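PDB 1VLI: spore coat polysaccharide biosynthesis protein spsE from Bacillus subtilis, which probably acts as an N-acylneuraminate-9-phosphate synthase of the NeuB family, serving the biosynthesis of spore coat polysaccharide. Local coordinates for residues I170-E175 with E309-A314; N146-L151 with W177-A182. All blocks are in the same frame, centred on the assembly; numbering follows the deposited sequence.

Both contacts use the helix 170-181, one of the helices that follow a strand in the NeuB-type TIM barrel, and they illustrate how a single barrel helix can serve two kinds of neighbour. Interaction 1 joins its first turn to the short helix 310-313, which precedes the strand 317-320, through a salt bridge; interaction 2 sets its later turns against the preceding barrel helix, 148-155, through apolar packing. Their centres lie about 13 Å apart, and E175 connects them: its OE2 packs 3.6 Å from L148 CD1 and is also salt-bridged to R350. Neither contact includes the zinc ligands H248, at the end of strand 244-248, and H226, just beyond strand 220-225.

Interaction 1 of 2, residues I170-E175 with E309-A314; sequences ISDVHE and EIRNFA
R311 and D172 carry this contact alone, two short helical turns being joined by one ion pair across a CA separation of 9.1 Å. E309 occupies the N-cap of the helix 310-313, and the side chain of I310 packs on Y143 and T303 instead. R311 then reaches across: CG sits between the backbone N and the carbonyl carbon (chi1 53°), and a bend at chi3 brings the guanidinium edge-on to the carboxylate. The grip is side-on and bidentate. NH2 binds D172 OD1 at 3.0 Å and NE binds D172 OD2 at 3.1 Å, each oxygen using its syn lone pair; the two planes are only 22° apart. A weaker bond joins NH2 to OD2 as well. Beyond R311, N312 gives its carbonyl oxygen to a weak bond from Q345, and A314 closes the turn through its N to the I310 carbonyl. D172 OD2 also accepts the backbone N-H of E169, three residues earlier, a bond resembling one half of a capping box. With the helix start and a guanidinium both drawing on it, the carboxylate is probably held firmly in its ionised form, and the two-point grip fixes its rotation.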
ATOM      1  N   ILE A 170      11.508   8.497  -8.519  1.00 58.16           N
ATOM      2  CA  ILE A 170      12.283   7.273  -8.709  1.00 60.17           C
ATOM      3  C   ILE A 170      13.210   6.948  -7.509  1.00 61.02           C
ATOM      4  O   ILE A 170      13.392   5.778  -7.124  1.00 61.54           O
ATOM      5  CB  ILE A 170      12.971   7.278 -10.116  1.00 62.15           C
ATOM      6  CG1 ILE A 170      13.554   5.913 -10.485  1.00 65.62           C
ATOM      7  CG2 ILE A 170      14.014   8.395 -10.261  1.00 63.38           C
ATOM      8  CD1 ILE A 170      12.540   4.892 -10.851  1.00 50.89           C
ATOM      9  N   SER A 171      13.719   7.992  -6.871  1.00 59.27           N
ATOM     10  CA  SER A 171      14.605   7.820  -5.749  1.00 59.37           C
ATOM     11  C   SER A 171      13.888   7.259  -4.523  1.00 57.11           C
ATOM     12  O   SER A 171      14.481   6.487  -3.777  1.00 54.81           O
ATOM     13  CB  SER A 171      15.286   9.141  -5.431  1.00 58.14           C
ATOM     14  OG  SER A 171      14.317  10.163  -5.432  1.00 65.99           O
ATOM     15  N   ASP A 172      12.621   7.618  -4.320  1.00 56.73           N
ATOM     16  CA  ASP A 172      11.823   7.016  -3.216  1.00 56.94           C
ATOM     17  C   ASP A 172      11.581   5.531  -3.467  1.00 57.87           C
ATOM     18  O   ASP A 172      11.610   4.688  -2.529  1.00 57.81           O
ATOM     19  CB  ASP A 172      10.459   7.708  -3.076  1.00 57.36           C
ATOM     20  CG  ASP A 172      10.556   9.237  -3.122  1.00 57.88           C
ATOM     21  OD1 ASP A 172      11.353   9.797  -2.355  1.00 55.71           O
ATOM     22  OD2 ASP A 172       9.872   9.951  -3.889  1.00 63.12           O
ATOM     23  N   VAL A 173      11.337   5.209  -4.738  1.00 53.99           N
ATOM     24  CA  VAL A 173      11.047   3.838  -5.118  1.00 53.33           C
ATOM     25  C   VAL A 173      12.323   3.021  -4.872  1.00 57.39           C
ATOM     26  O   VAL A 173      12.303   1.943  -4.231  1.00 57.26           O
ATOM     27  CB  VAL A 173      10.545   3.778  -6.544  1.00 51.00           C
ATOM     28  CG1 VAL A 173      10.364   2.391  -7.000  1.00 41.75           C
ATOM     29  CG2 VAL A 173       9.221   4.467  -6.648  1.00 48.72           C
ATOM     30  N   HIS A 174      13.444   3.605  -5.276  1.00 56.80           N
ATOM     31  CA  HIS A 174      14.738   2.973  -5.108  1.00 58.01           C
ATOM     32  C   HIS A 174      15.135   2.734  -3.661  1.00 59.29           C
ATOM     33  O   HIS A 174      15.657   1.665  -3.336  1.00 61.57           O
ATOM     34  CB  HIS A 174      15.798   3.804  -5.798  1.00 57.52           C
ATOM     35  CG  HIS A 174      17.167   3.223  -5.705  1.00 57.43           C
ATOM     36  ND1 HIS A 174      17.554   2.116  -6.427  1.00 61.88           N
ATOM     37  CD2 HIS A 174      18.256   3.618  -5.008  1.00 62.23           C
ATOM     38  CE1 HIS A 174      18.817   1.840  -6.162  1.00 65.15           C
ATOM     39  NE2 HIS A 174      19.269   2.741  -5.312  1.00 66.11           N
ATOM     40  N   GLU A 175      14.874   3.722  -2.804  1.00 58.36           N
ATOM     41  CA  GLU A 175      15.284   3.686  -1.420  1.00 57.31           C
ATOM     42  C   GLU A 175      14.455   2.663  -0.660  1.00 57.73           C
ATOM     43  O   GLU A 175      14.964   1.968   0.222  1.00 59.86           O
ATOM     44  CB  GLU A 175      15.160   5.071  -0.771  1.00 54.13           C
ATOM     45  CG  GLU A 175      15.757   5.156   0.623  1.00 51.87           C
ATOM     46  CD  GLU A 175      15.906   6.580   1.135  1.00 59.39           C
ATOM     47  OE1 GLU A 175      15.258   7.471   0.560  1.00 62.85           O
ATOM     48  OE2 GLU A 175      16.671   6.814   2.107  1.00 53.32           O
ATOM     49  N   GLU A 309       2.498  17.189  -5.055  1.00120.74           N
ATOM     50  CA  GLU A 309       3.597  17.018  -4.058  1.00120.40           C
ATOM     51  C   GLU A 309       3.190  16.466  -2.674  1.00118.71           C
ATOM     52  O   GLU A 309       3.458  17.074  -1.621  1.00117.45           O
ATOM     53  CB  GLU A 309       4.483  18.272  -3.950  1.00119.58           C
ATOM     54  CG  GLU A 309       3.806  19.484  -3.333  1.00121.07           C
ATOM     55  CD  GLU A 309       4.673  20.720  -3.389  1.00123.03           C
ATOM     56  OE1 GLU A 309       5.214  21.021  -4.482  1.00126.60           O
ATOM     57  OE2 GLU A 309       4.805  21.392  -2.342  1.00128.65           O
ATOM     58  N   ILE A 310       2.552  15.296  -2.709  1.00116.65           N
ATOM     59  CA  ILE A 310       2.164  14.572  -1.506  1.00114.69           C
ATOM     60  C   ILE A 310       3.391  13.969  -0.824  1.00111.85           C
ATOM     61  O   ILE A 310       3.377  13.663   0.372  1.00109.75           O
ATOM     62  CB  ILE A 310       1.109  13.485  -1.834  1.00115.16           C
ATOM     63  CG1 ILE A 310       1.453  12.754  -3.136  1.00116.61           C
ATOM     64  CG2 ILE A 310      -0.296  14.100  -1.917  1.00116.05           C
ATOM     65  CD1 ILE A 310       0.646  11.466  -3.338  1.00116.58           C
ATOM     66  N   ARG A 311       4.459  13.815  -1.600  1.00110.01           N
ATOM     67  CA  ARG A 311       5.745  13.379  -1.063  1.00108.71           C
ATOM     68  C   ARG A 311       6.344  14.354  -0.036  1.00106.63           C
ATOM     69  O   ARG A 311       7.144  13.959   0.814  1.00106.69           O
ATOM     70  CB  ARG A 311       6.738  13.038  -2.193  1.00108.90           C
ATOM     71  CG  ARG A 311       6.961  14.106  -3.259  1.00110.17           C
ATOM     72  CD  ARG A 311       7.929  13.670  -4.350  1.00108.75           C
ATOM     73  NE  ARG A 311       9.090  12.949  -3.814  1.00102.66           N
ATOM     74  CZ  ARG A 311      10.194  13.529  -3.339  1.00105.77           C
ATOM     75  NH1 ARG A 311      10.314  14.856  -3.323  1.00100.69           N
ATOM     76  NH2 ARG A 311      11.188  12.781  -2.882  1.00101.58           N
ATOM     77  N   ASN A 312       5.929  15.615  -0.114  1.00104.88           N
ATOM     78  CA  ASN A 312       6.347  16.638   0.845  1.00104.47           C
ATOM     79  C   ASN A 312       5.406  16.763   2.054  1.00101.08           C
ATOM     80  O   ASN A 312       5.872  16.827   3.187  1.00100.78           O
ATOM     81  CB  ASN A 312       6.527  18.014   0.156  1.00106.37           C
ATOM     82  CG  ASN A 312       7.666  18.029  -0.893  1.00108.67           C
ATOM     83  OD1 ASN A 312       7.476  18.480  -2.034  1.00107.97           O
ATOM     84  ND2 ASN A 312       8.845  17.547  -0.503  1.00105.12           N
ATOM     85  N   PHE A 313       4.095  16.793   1.797  1.00 97.94           N
ATOM     86  CA  PHE A 313       3.079  17.012   2.839  1.00 94.55           C
ATOM     87  C   PHE A 313       2.308  15.761   3.315  1.00 89.89           C
ATOM     88  O   PHE A 313       1.543  15.861   4.282  1.00 89.50           O
ATOM     89  CB  PHE A 313       2.097  18.152   2.447  1.00 96.49           C
ATOM     90  CG  PHE A 313       0.932  17.720   1.545  1.00103.26           C
ATOM     91  CD1 PHE A 313      -0.246  17.177   2.090  1.00108.89           C
ATOM     92  CD2 PHE A 313       0.997  17.896   0.154  1.00108.45           C
ATOM     93  CE1 PHE A 313      -1.328  16.778   1.260  1.00109.88           C
ATOM     94  CE2 PHE A 313      -0.082  17.507  -0.684  1.00108.33           C
ATOM     95  CZ  PHE A 313      -1.245  16.948  -0.125  1.00105.47           C
ATOM     96  N   ALA A 314       2.492  14.604   2.657  1.00 83.44           N
ATOM     97  CA  ALA A 314       1.712  13.398   3.005  1.00 77.69           C
ATOM     98  C   ALA A 314       2.479  12.111   3.374  1.00 73.67           C
ATOM     99  O   ALA A 314       1.922  11.268   4.108  1.00 72.30           O
ATOM    100  CB  ALA A 314       0.640  13.104   1.941  1.00 78.83           C
TER

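Interaction 2 of 2, residues N146-L151 with W177-A182; sequences NHLPLL and WRTIRA
The two rings flank, rather than form, the meeting of L148 and L151 with T179 and I180. The H147 ring has L150 CB over the centre of one face, 3.2 Å above the plane, and P149 CD at its edge, so the imidazole folds back over its own helix start, where H147 is both N-cap and centre of an inverse gamma turn. On the other helix, the CA-CB bond of W177 points away from the contact, and the indole meets the ring of F216, their planes at about 50°.

Between these outer groups, T179 carries most of the interface. Its two branches do different work. The methyl CG2, anti to the backbone N (chi1 -63° for OG1), rests against both L148 O, 3.9 Å from CG2, and L151 CB, 4.1 Å from CG2. OG1 faces the fork of L148, with CD2 3.9 Å from OG1, and the two side chains cross at about a right angle. The hydroxyl does not depend on this apolar neighbour, for it is hydrogen-bonded to the carbonyl oxygen of E175, one turn earlier. Deeper in, I180 sends CG1 to within 4.2 Å of L151 CB, where the two segments come nearest, at 6.1 Å between the CA atoms of L151 and I180. No hydrogen bond crosses between the segments.

These are consecutive helices of the barrel, 148-155 and 170-181, separated along the chain by the strand 161-164. I180 reaches M161 and F163 of that strand and I188 of the next, 188-193, thereby seating helix 170-181 on the parallel sheet, while L151 of 148-155 packs against that helix, resting also on A176.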
ATOM      1  N   ASN A 146       8.232   5.704   2.601  1.00 53.02           N
ATOM      2  CA  ASN A 146       9.474   6.188   3.208  1.00 53.40           C
ATOM      3  C   ASN A 146       9.538   5.841   4.681  1.00 53.00           C
ATOM      4  O   ASN A 146      10.375   6.373   5.402  1.00 56.11           O
ATOM      5  CB  ASN A 146       9.643   7.713   2.984  1.00 50.96           C
ATOM      6  CG  ASN A 146       8.678   8.538   3.826  1.00 59.97           C
ATOM      7  OD1 ASN A 146       7.633   8.029   4.261  1.00 51.13           O
ATOM      8  ND2 ASN A 146       9.014   9.822   4.064  1.00 52.77           N
ATOM      9  N   HIS A 147       8.673   4.932   5.129  1.00 51.83           N
ATOM     10  CA  HIS A 147       8.726   4.482   6.501  1.00 54.59           C
ATOM     11  C   HIS A 147       9.740   3.370   6.546  1.00 57.47           C
ATOM     12  O   HIS A 147       9.400   2.162   6.653  1.00 62.19           O
ATOM     13  CB  HIS A 147       7.365   3.972   6.965  1.00 56.56           C
ATOM     14  CG  HIS A 147       7.262   3.788   8.440  1.00 54.24           C
ATOM     15  ND1 HIS A 147       8.364   3.603   9.251  1.00 56.68           N
ATOM     16  CD2 HIS A 147       6.184   3.770   9.257  1.00 48.92           C
ATOM     17  CE1 HIS A 147       7.968   3.477  10.504  1.00 54.19           C
ATOM     18  NE2 HIS A 147       6.648   3.564  10.535  1.00 51.45           N
ATOM     19  N   LEU A 148      10.995   3.785   6.487  1.00 55.17           N
ATOM     20  CA  LEU A 148      12.113   2.869   6.341  1.00 54.19           C
ATOM     21  C   LEU A 148      12.262   1.907   7.523  1.00 54.58           C
ATOM     22  O   LEU A 148      12.509   0.724   7.302  1.00 55.73           O
ATOM     23  CB  LEU A 148      13.415   3.629   6.031  1.00 52.42           C
ATOM     24  CG  LEU A 148      13.446   4.564   4.796  1.00 45.91           C
ATOM     25  CD1 LEU A 148      14.891   4.868   4.505  1.00 52.25           C
ATOM     26  CD2 LEU A 148      12.764   3.999   3.503  1.00 44.97           C
ATOM     27  N   PRO A 149      12.105   2.363   8.765  1.00 55.37           N
ATOM     28  CA  PRO A 149      12.111   1.414   9.897  1.00 56.73           C
ATOM     29  C   PRO A 149      11.004   0.353   9.758  1.00 58.73           C
ATOM     30  O   PRO A 149      11.253  -0.832  10.008  1.00 60.94           O
ATOM     31  CB  PRO A 149      11.929   2.320  11.117  1.00 55.09           C
ATOM     32  CG  PRO A 149      12.464   3.703  10.636  1.00 55.41           C
ATOM     33  CD  PRO A 149      11.938   3.756   9.233  1.00 56.76           C
ATOM     34  N   LEU A 150       9.819   0.761   9.301  1.00 57.23           N
ATOM     35  CA  LEU A 150       8.766  -0.199   9.004  1.00 55.41           C
ATOM     36  C   LEU A 150       9.145  -1.147   7.874  1.00 57.09           C
ATOM     37  O   LEU A 150       8.906  -2.354   7.982  1.00 63.83           O
ATOM     38  CB  LEU A 150       7.436   0.488   8.691  1.00 51.77           C
ATOM     39  CG  LEU A 150       6.307  -0.450   8.226  1.00 60.57           C
ATOM     40  CD1 LEU A 150       5.843  -1.471   9.363  1.00 47.10           C
ATOM     41  CD2 LEU A 150       5.140   0.320   7.660  1.00 55.41           C
ATOM     42  N   LEU A 151       9.733  -0.635   6.792  1.00 56.90           N
ATOM     43  CA  LEU A 151      10.069  -1.513   5.673  1.00 54.66           C
ATOM     44  C   LEU A 151      11.086  -2.564   6.105  1.00 54.72           C
ATOM     45  O   LEU A 151      11.033  -3.687   5.659  1.00 56.84           O
ATOM     46  CB  LEU A 151      10.579  -0.720   4.446  1.00 52.07           C
ATOM     47  CG  LEU A 151       9.601   0.282   3.829  1.00 59.20           C
ATOM     48  CD1 LEU A 151      10.295   1.108   2.741  1.00 49.16           C
ATOM     49  CD2 LEU A 151       8.308  -0.376   3.274  1.00 57.42           C
ATOM     50  N   TRP A 177      13.067   0.080  -2.096  1.00 57.85           N
ATOM     51  CA  TRP A 177      13.516  -1.182  -2.665  1.00 58.85           C
ATOM     52  C   TRP A 177      14.791  -1.700  -1.993  1.00 61.69           C
ATOM     53  O   TRP A 177      14.810  -2.842  -1.469  1.00 62.61           O
ATOM     54  CB  TRP A 177      13.714  -1.037  -4.163  1.00 56.54           C
ATOM     55  CG  TRP A 177      14.195  -2.295  -4.866  1.00 59.35           C
ATOM     56  CD1 TRP A 177      13.433  -3.382  -5.276  1.00 61.65           C
ATOM     57  CD2 TRP A 177      15.533  -2.589  -5.249  1.00 56.38           C
ATOM     58  NE1 TRP A 177      14.232  -4.327  -5.873  1.00 62.54           N
ATOM     59  CE2 TRP A 177      15.525  -3.861  -5.883  1.00 61.59           C
ATOM     60  CE3 TRP A 177      16.750  -1.897  -5.137  1.00 60.02           C
ATOM     61  CZ2 TRP A 177      16.681  -4.452  -6.378  1.00 63.19           C
ATOM     62  CZ3 TRP A 177      17.896  -2.483  -5.617  1.00 63.08           C
ATOM     63  CH2 TRP A 177      17.862  -3.748  -6.241  1.00 67.78           C
ATOM     64  N   ARG A 178      15.827  -0.855  -1.996  1.00 59.66           N
ATOM     65  CA  ARG A 178      17.103  -1.137  -1.340  1.00 61.66           C
ATOM     66  C   ARG A 178      16.981  -1.532   0.111  1.00 59.26           C
ATOM     67  O   ARG A 178      17.745  -2.358   0.585  1.00 60.56           O
ATOM     68  CB  ARG A 178      18.019   0.086  -1.388  1.00 59.61           C
ATOM     69  CG  ARG A 178      18.821   0.162  -2.660  1.00 80.65           C
ATOM     70  CD  ARG A 178      20.001   1.122  -2.585  1.00 99.03           C
ATOM     71  NE  ARG A 178      21.218   0.450  -2.138  1.00111.07           N
ATOM     72  CZ  ARG A 178      22.436   0.977  -2.198  1.00116.34           C
ATOM     73  NH1 ARG A 178      22.620   2.197  -2.693  1.00120.53           N
ATOM     74  NH2 ARG A 178      23.480   0.282  -1.765  1.00119.47           N
ATOM     75  N   THR A 179      16.069  -0.878   0.818  1.00 56.89           N
ATOM     76  CA  THR A 179      15.873  -1.093   2.240  1.00 57.64           C
ATOM     77  C   THR A 179      15.343  -2.511   2.525  1.00 57.35           C
ATOM     78  O   THR A 179      15.706  -3.130   3.532  1.00 58.66           O
ATOM     79  CB  THR A 179      14.864  -0.040   2.767  1.00 59.16           C
ATOM     80  OG1 THR A 179      15.406   1.277   2.612  1.00 59.31           O
ATOM     81  CG2 THR A 179      14.673  -0.163   4.238  1.00 50.40           C
ATOM     82  N   ILE A 180      14.467  -3.007   1.655  1.00 54.78           N
ATOM     83  CA  ILE A 180      13.907  -4.353   1.809  1.00 55.18           C
ATOM     84  C   ILE A 180      14.958  -5.369   1.394  1.00 58.85           C
ATOM     85  O   ILE A 180      15.138  -6.399   2.058  1.00 60.82           O
ATOM     86  CB  ILE A 180      12.624  -4.517   0.968  1.00 52.60           C
ATOM     87  CG1 ILE A 180      11.572  -3.518   1.450  1.00 41.47           C
ATOM     88  CG2 ILE A 180      12.103  -5.982   1.011  1.00 58.00           C
ATOM     89  CD1 ILE A 180      10.496  -3.260   0.409  1.00 40.91           C
ATOM     90  N   ARG A 181      15.654  -5.078   0.298  1.00 57.59           N
ATOM     91  CA  ARG A 181      16.664  -5.977  -0.182  1.00 59.61           C
ATOM     92  C   ARG A 181      17.775  -6.158   0.814  1.00 61.00           C
ATOM     93  O   ARG A 181      18.219  -7.285   1.019  1.00 64.34           O
ATOM     94  CB  ARG A 181      17.216  -5.523  -1.509  1.00 60.00           C
ATOM     95  CG  ARG A 181      16.417  -6.042  -2.630  1.00 66.64           C
ATOM     96  CD  ARG A 181      17.106  -5.929  -3.924  1.00 87.98           C
ATOM     97  NE  ARG A 181      17.997  -7.049  -4.213  1.00102.90           N
ATOM     98  CZ  ARG A 181      17.618  -8.192  -4.775  1.00104.19           C
ATOM     99  NH1 ARG A 181      16.345  -8.406  -5.099  1.00105.42           N
ATOM    100  NH2 ARG A 181      18.521  -9.132  -5.004  1.00105.99           N
ATOM    101  N   ALA A 182      18.198  -5.069   1.461  1.00 58.90           N
ATOM    102  CA  ALA A 182      19.309  -5.119   2.415  1.00 57.33           C
ATOM    103  C   ALA A 182      19.069  -6.100   3.568  1.00 58.64           C
ATOM    104  O   ALA A 182      20.027  -6.524   4.219  1.00 60.16           O
ATOM    105  CB  ALA A 182      19.613  -3.725   2.969  1.00 55.23           C
TER